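CurD (Moorea producens 3L, PDB 5KP7) probably catalyses an HMG-CoA synthase-type condensation and binds 4'-phosphopantetheine, as a member of the thiolase-like superfamily. Local coordinates at residues Ser69-Ala79 against Val164-Phe172. The protein carries 3 engineered substitutions. Sequence-based numbering, arbitrary orientation.
Sequences SLPYEDPVSYA and VIATDISRF
Pro-75 and Thr-167 bring the first turn of helix 75-89 against the end of strand 161-168; the axes of the short segments 75-79 and 164-168 come within 7.4 Å and their directions differ by 137°. With chi1 at -179°, which turns OG1 away from its own backbone N, Thr-167 donates through OG1 to Pro-75 O over 2.8 Å, in the carbonyl plane and on a lone pair, although that oxygen also takes the helical bond from Ala-79 N. Ala-79 CB packs on Ile-165 CG2. Further along, Ile-169 lays CG1 over the centre of one Tyr-78 ring face, while its CD1 meets Tyr-78 CD1 at 3.6 Å. Arg-171, its chain bent at chi3 (-63°), turns its guanidinium end-on to the loop: NH2 and NH1 both donate to Glu-73 O, at 2.8 and 3.0 Å, and NH1 adds a weak bond to Leu-70 O. A leucine in its place would probably leave Glu-73 O without its two donors and the turn at 70-73 less firmly held. Asp-74 OD1 caps the helix by accepting from Ser-77 N, while OD2 makes a salt bridge with Arg-438 and a hydrogen bond with Tyr-440 OH. In this layered alpha/beta fold, backbone carbonyls thus supply the acceptors that tie the helix start to the strand, and the preceding turn to the loop that follows the strand.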
ATOM      1  N   SER A  69      -3.247  14.973   1.449  1.00 26.26           N
ATOM      2  CA  SER A  69      -2.155  15.979   1.625  1.00 26.07           C
ATOM      3  C   SER A  69      -2.692  17.388   1.349  1.00 27.15           C
ATOM      4  O   SER A  69      -3.335  17.620   0.293  1.00 27.18           O
ATOM      5  CB  SER A  69      -1.069  15.703   0.638  1.00 25.96           C
ATOM      6  OG  SER A  69       0.062  16.564   0.773  1.00 26.79           O
ATOM      7  N   LEU A  70      -2.356  18.334   2.234  1.00 26.15           N
ATOM      8  CA  LEU A  70      -2.631  19.760   1.983  1.00 26.18           C
ATOM      9  C   LEU A  70      -1.648  20.324   0.963  1.00 24.78           C
ATOM     10  O   LEU A  70      -0.609  19.739   0.714  1.00 23.31           O
ATOM     11  CB  LEU A  70      -2.539  20.546   3.293  1.00 27.26           C
ATOM     12  CG  LEU A  70      -3.683  20.479   4.306  1.00 28.94           C
ATOM     13  CD1 LEU A  70      -4.849  21.322   3.797  1.00 29.69           C
ATOM     14  CD2 LEU A  70      -4.162  19.083   4.582  1.00 28.96           C
ATOM     15  N   PRO A  71      -1.960  21.501   0.370  1.00 24.32           N
ATOM     16  CA  PRO A  71      -1.011  22.107  -0.600  1.00 23.85           C
ATOM     17  C   PRO A  71       0.349  22.474  -0.004  1.00 23.02           C
ATOM     18  O   PRO A  71       1.365  22.431  -0.699  1.00 22.44           O
ATOM     19  CB  PRO A  71      -1.785  23.319  -1.150  1.00 24.72           C
ATOM     20  CG  PRO A  71      -3.210  22.937  -0.965  1.00 25.43           C
ATOM     21  CD  PRO A  71      -3.284  22.175   0.343  1.00 25.46           C
ATOM     22  N   TYR A  72       0.369  22.689   1.314  1.00 22.64           N
ATOM     23  CA  TYR A  72       1.586  22.975   2.032  1.00 22.62           C
ATOM     24  C   TYR A  72       2.193  21.721   2.647  1.00 21.81           C
ATOM     25  O   TYR A  72       2.887  21.785   3.670  1.00 21.49           O
ATOM     26  CB  TYR A  72       1.342  24.097   3.062  1.00 23.32           C
ATOM     27  CG  TYR A  72       0.129  23.911   3.942  1.00 23.83           C
ATOM     28  CD1 TYR A  72       0.140  22.997   5.009  1.00 23.83           C
ATOM     29  CD2 TYR A  72      -1.066  24.605   3.693  1.00 24.35           C
ATOM     30  CE1 TYR A  72      -0.984  22.837   5.816  1.00 24.66           C
ATOM     31  CE2 TYR A  72      -2.178  24.427   4.495  1.00 25.22           C
ATOM     32  CZ  TYR A  72      -2.128  23.550   5.545  1.00 25.30           C
ATOM     33  OH  TYR A  72      -3.244  23.408   6.336  1.00 26.66           O
ATOM     34  N   GLU A  73       1.954  20.564   2.014  1.00 21.27           N
ATOM     35  CA  GLU A  73       2.661  19.345   2.346  1.00 21.28           C
ATOM     36  C   GLU A  73       3.070  18.687   1.044  1.00 20.93           C
ATOM     37  O   GLU A  73       2.452  18.912  -0.021  1.00 21.10           O
ATOM     38  CB  GLU A  73       1.763  18.391   3.128  1.00 21.97           C
ATOM     39  CG  GLU A  73       1.242  18.960   4.446  1.00 23.07           C
ATOM     40  CD  GLU A  73       0.422  17.927   5.173  1.00 23.87           C
ATOM     41  OE1 GLU A  73      -0.763  17.735   4.774  1.00 24.28           O
ATOM     42  OE2 GLU A  73       0.967  17.269   6.126  1.00 24.31           O
ATOM     43  N   ASP A  74       4.139  17.903   1.126  1.00 20.16           N
ATOM     44  CA  ASP A  74       4.606  17.147  -0.015  1.00 19.57           C
ATOM     45  C   ASP A  74       5.258  15.853   0.501  1.00 19.09           C
ATOM     46  O   ASP A  74       5.239  15.590   1.708  1.00 19.32           O
ATOM     47  CB  ASP A  74       5.477  18.053  -0.912  1.00 19.70           C
ATOM     48  CG  ASP A  74       6.850  18.328  -0.353  1.00 19.67           C
ATOM     49  OD1 ASP A  74       7.200  17.737   0.688  1.00 19.47           O
ATOM     50  OD2 ASP A  74       7.585  19.127  -0.986  1.00 20.21           O
ATOM     51  N   PRO A  75       5.816  15.016  -0.381  1.00 18.84           N
ATOM     52  CA  PRO A  75       6.385  13.774   0.117  1.00 18.69           C
ATOM     53  C   PRO A  75       7.573  13.958   1.041  1.00 18.91           C
ATOM     54  O   PRO A  75       7.801  13.123   1.885  1.00 19.30           O
ATOM     55  CB  PRO A  75       6.743  13.005  -1.159  1.00 18.66           C
ATOM     56  CG  PRO A  75       5.783  13.528  -2.159  1.00 18.58           C
ATOM     57  CD  PRO A  75       5.657  14.995  -1.851  1.00 18.89           C
ATOM     58  N   VAL A  76       8.316  15.056   0.903  1.00 19.01           N
ATOM     59  CA  VAL A  76       9.408  15.369   1.824  1.00 19.40           C
ATOM     60  C   VAL A  76       8.871  15.661   3.217  1.00 19.38           C
ATOM     61  O   VAL A  76       9.351  15.125   4.205  1.00 19.79           O
ATOM     62  CB  VAL A  76      10.258  16.575   1.311  1.00 19.72           C
ATOM     63  CG1 VAL A  76      11.283  17.017   2.349  1.00 20.35           C
ATOM     64  CG2 VAL A  76      10.950  16.223  -0.008  1.00 19.73           C
ATOM     65  N   SER A  77       7.897  16.564   3.320  1.00 19.25           N
ATOM     66  CA  SER A  77       7.346  16.905   4.611  1.00 19.65           C
ATOM     67  C   SER A  77       6.671  15.695   5.267  1.00 19.38           C
ATOM     68  O   SER A  77       6.848  15.483   6.469  1.00 19.46           O
ATOM     69  CB  SER A  77       6.435  18.143   4.530  1.00 20.06           C
ATOM     70  OG  SER A  77       5.182  17.896   3.954  1.00 19.97           O
ATOM     71  N   TYR A  78       5.986  14.865   4.471  1.00 18.89           N
ATOM     72  CA  TYR A  78       5.409  13.639   4.996  1.00 19.25           C
ATOM     73  C   TYR A  78       6.529  12.746   5.564  1.00 19.13           C
ATOM     74  O   TYR A  78       6.389  12.191   6.666  1.00 19.46           O
ATOM     75  CB  TYR A  78       4.626  12.905   3.896  1.00 19.03           C
ATOM     76  CG  TYR A  78       3.146  13.144   3.916  1.00 19.56           C
ATOM     77  CD1 TYR A  78       2.607  14.399   3.635  1.00 20.00           C
ATOM     78  CD2 TYR A  78       2.252  12.112   4.216  1.00 19.97           C
ATOM     79  CE1 TYR A  78       1.225  14.604   3.659  1.00 20.56           C
ATOM     80  CE2 TYR A  78       0.891  12.322   4.238  1.00 20.76           C
ATOM     81  CZ  TYR A  78       0.375  13.541   3.931  1.00 20.92           C
ATOM     82  OH  TYR A  78      -1.008  13.695   3.994  1.00 22.11           O
ATOM     83  N   ALA A  79       7.598  12.578   4.789  1.00 18.93           N
ATOM     84  CA  ALA A  79       8.725  11.748   5.190  1.00 19.07           C
ATOM     85  C   ALA A  79       9.392  12.212   6.469  1.00 19.74           C
ATOM     86  O   ALA A  79       9.702  11.402   7.359  1.00 20.10           O
ATOM     87  CB  ALA A  79       9.756  11.666   4.076  1.00 19.04           C
ATOM     88  N   VAL A 164      15.131   4.107   6.123  1.00 20.14           N
ATOM     89  CA  VAL A 164      14.348   3.858   4.912  1.00 20.12           C
ATOM     90  C   VAL A 164      12.992   4.503   5.121  1.00 19.90           C
ATOM     91  O   VAL A 164      12.302   4.180   6.100  1.00 20.38           O
ATOM     92  CB  VAL A 164      14.172   2.346   4.654  1.00 20.35           C
ATOM     93  CG1 VAL A 164      13.283   2.123   3.434  1.00 20.20           C
ATOM     94  CG2 VAL A 164      15.526   1.652   4.480  1.00 21.23           C
ATOM     95  N   ILE A 165      12.613   5.428   4.238  1.00 19.24           N
ATOM     96  CA  ILE A 165      11.324   6.099   4.380  1.00 19.16           C
ATOM     97  C   ILE A 165      10.550   5.939   3.103  1.00 18.80           C
ATOM     98  O   ILE A 165      10.979   6.384   2.030  1.00 18.27           O
ATOM     99  CB  ILE A 165      11.422   7.605   4.719  1.00 19.66           C
ATOM    100  CG1 ILE A 165      12.389   7.849   5.879  1.00 20.24           C
ATOM    101  CG2 ILE A 165      10.037   8.165   5.038  1.00 19.87           C
ATOM    102  CD1 ILE A 165      12.697   9.318   6.099  1.00 21.04           C
ATOM    103  N   ALA A 166       9.401   5.280   3.214  1.00 18.60           N
ATOM    104  CA  ALA A 166       8.458   5.150   2.117  1.00 18.49           C
ATOM    105  C   ALA A 166       7.442   6.284   2.275  1.00 18.56           C
ATOM    106  O   ALA A 166       6.828   6.437   3.337  1.00 18.37           O
ATOM    107  CB  ALA A 166       7.758   3.791   2.120  1.00 18.71           C
ATOM    108  N   THR A 167       7.339   7.122   1.258  1.00 18.72           N
ATOM    109  CA  THR A 167       6.487   8.315   1.295  1.00 18.87           C
ATOM    110  C   THR A 167       5.789   8.519  -0.024  1.00 19.10           C
ATOM    111  O   THR A 167       6.425   8.431  -1.081  1.00 18.82           O
ATOM    112  CB  THR A 167       7.299   9.585   1.691  1.00 19.37           C
ATOM    113  OG1 THR A 167       6.421  10.688   1.740  1.00 19.33           O
ATOM    114  CG2 THR A 167       8.442   9.850   0.724  1.00 19.20           C
ATOM    115  N   ASP A 168       4.480   8.748   0.010  1.00 19.41           N
ATOM    116  CA  ASP A 168       3.701   8.966  -1.220  1.00 20.12           C
ATOM    117  C   ASP A 168       2.458   9.815  -0.920  1.00 21.26           C
ATOM    118  O   ASP A 168       1.886   9.720   0.174  1.00 21.20           O
ATOM    119  CB  ASP A 168       3.310   7.636  -1.890  1.00 20.21           C
ATOM    120  CG  ASP A 168       4.416   7.066  -2.795  1.00 20.36           C
ATOM    121  OD1 ASP A 168       4.842   7.744  -3.742  1.00 19.82           O
ATOM    122  OD2 ASP A 168       4.841   5.921  -2.555  1.00 21.40           O
ATOM    123  N   ILE A 169       2.090  10.659  -1.885  1.00 21.93           N
ATOM    124  CA  ILE A 169       0.865  11.446  -1.827  1.00 24.36           C
ATOM    125  C   ILE A 169       0.128  11.231  -3.122  1.00 25.34           C
ATOM    126  O   ILE A 169       0.716  10.826  -4.108  1.00 26.31           O
ATOM    127  CB  ILE A 169       1.186  12.926  -1.630  1.00 25.34           C
ATOM    128  CG1 ILE A 169       1.842  13.069  -0.257  1.00 26.05           C
ATOM    129  CG2 ILE A 169      -0.042  13.813  -1.776  1.00 28.22           C
ATOM    130  CD1 ILE A 169       2.276  14.420   0.040  1.00 29.05           C
ATOM    131  N   SER A 170      -1.154  11.527  -3.128  1.00 27.33           N
ATOM    132  CA  SER A 170      -1.969  11.431  -4.367  1.00 29.26           C
ATOM    133  C   SER A 170      -2.472  12.811  -4.728  1.00 31.51           C
ATOM    134  O   SER A 170      -3.567  13.190  -4.336  1.00 35.62           O
ATOM    135  CB  SER A 170      -3.141  10.481  -4.102  1.00 29.31           C
ATOM    136  OG  SER A 170      -2.638   9.185  -3.809  1.00 28.82           O
ATOM    137  N   ARG A 171      -1.665  13.579  -5.444  1.00 33.14           N
ATOM    138  CA  ARG A 171      -2.025  14.976  -5.739  1.00 35.28           C
ATOM    139  C   ARG A 171      -2.761  15.105  -7.061  1.00 37.85           C
ATOM    140  O   ARG A 171      -2.234  15.641  -8.038  1.00 39.81           O
ATOM    141  CB  ARG A 171      -0.824  15.929  -5.628  1.00 35.17           C
ATOM    142  CG  ARG A 171      -1.292  17.191  -4.902  1.00 36.15           C
ATOM    143  CD  ARG A 171      -0.413  18.344  -4.980  1.00 35.33           C
ATOM    144  NE  ARG A 171       0.904  18.198  -4.389  1.00 32.71           N
ATOM    145  CZ  ARG A 171       1.234  18.440  -3.124  1.00 32.35           C
ATOM    146  NH1 ARG A 171       0.315  18.698  -2.165  1.00 31.47           N
ATOM    147  NH2 ARG A 171       2.530  18.362  -2.805  1.00 31.99           N
ATOM    148  N   PHE A 172      -4.009  14.639  -7.048  1.00 40.33           N
ATOM    149  CA  PHE A 172      -4.938  14.799  -8.164  1.00 43.62           C
ATOM    150  C   PHE A 172      -5.299  16.255  -8.422  1.00 43.20           C
ATOM    151  O   PHE A 172      -5.584  16.993  -7.473  1.00 45.43           O
ATOM    152  CB  PHE A 172      -6.235  14.047  -7.884  1.00 45.55           C
ATOM    153  CG  PHE A 172      -6.035  12.592  -7.604  1.00 47.63           C
ATOM    154  CD1 PHE A 172      -5.205  11.821  -8.425  1.00 48.05           C
ATOM    155  CD2 PHE A 172      -6.655  11.990  -6.503  1.00 49.00           C
ATOM    156  CE1 PHE A 172      -5.000  10.475  -8.164  1.00 48.81           C
ATOM    157  CE2 PHE A 172      -6.464  10.633  -6.257  1.00 49.12           C
ATOM    158  CZ  PHE A 172      -5.641   9.883  -7.095  1.00 48.58           C
TER
HETATM  159  O   HOH W   1      -3.070  13.218  -1.145  1.00 29.69           O
HETATM  160  O   HOH W   2      -2.585  19.277  -2.026  1.00 30.61           O
HETATM  161  O   HOH W   3      -3.404  15.833  -2.200  1.00 37.65           O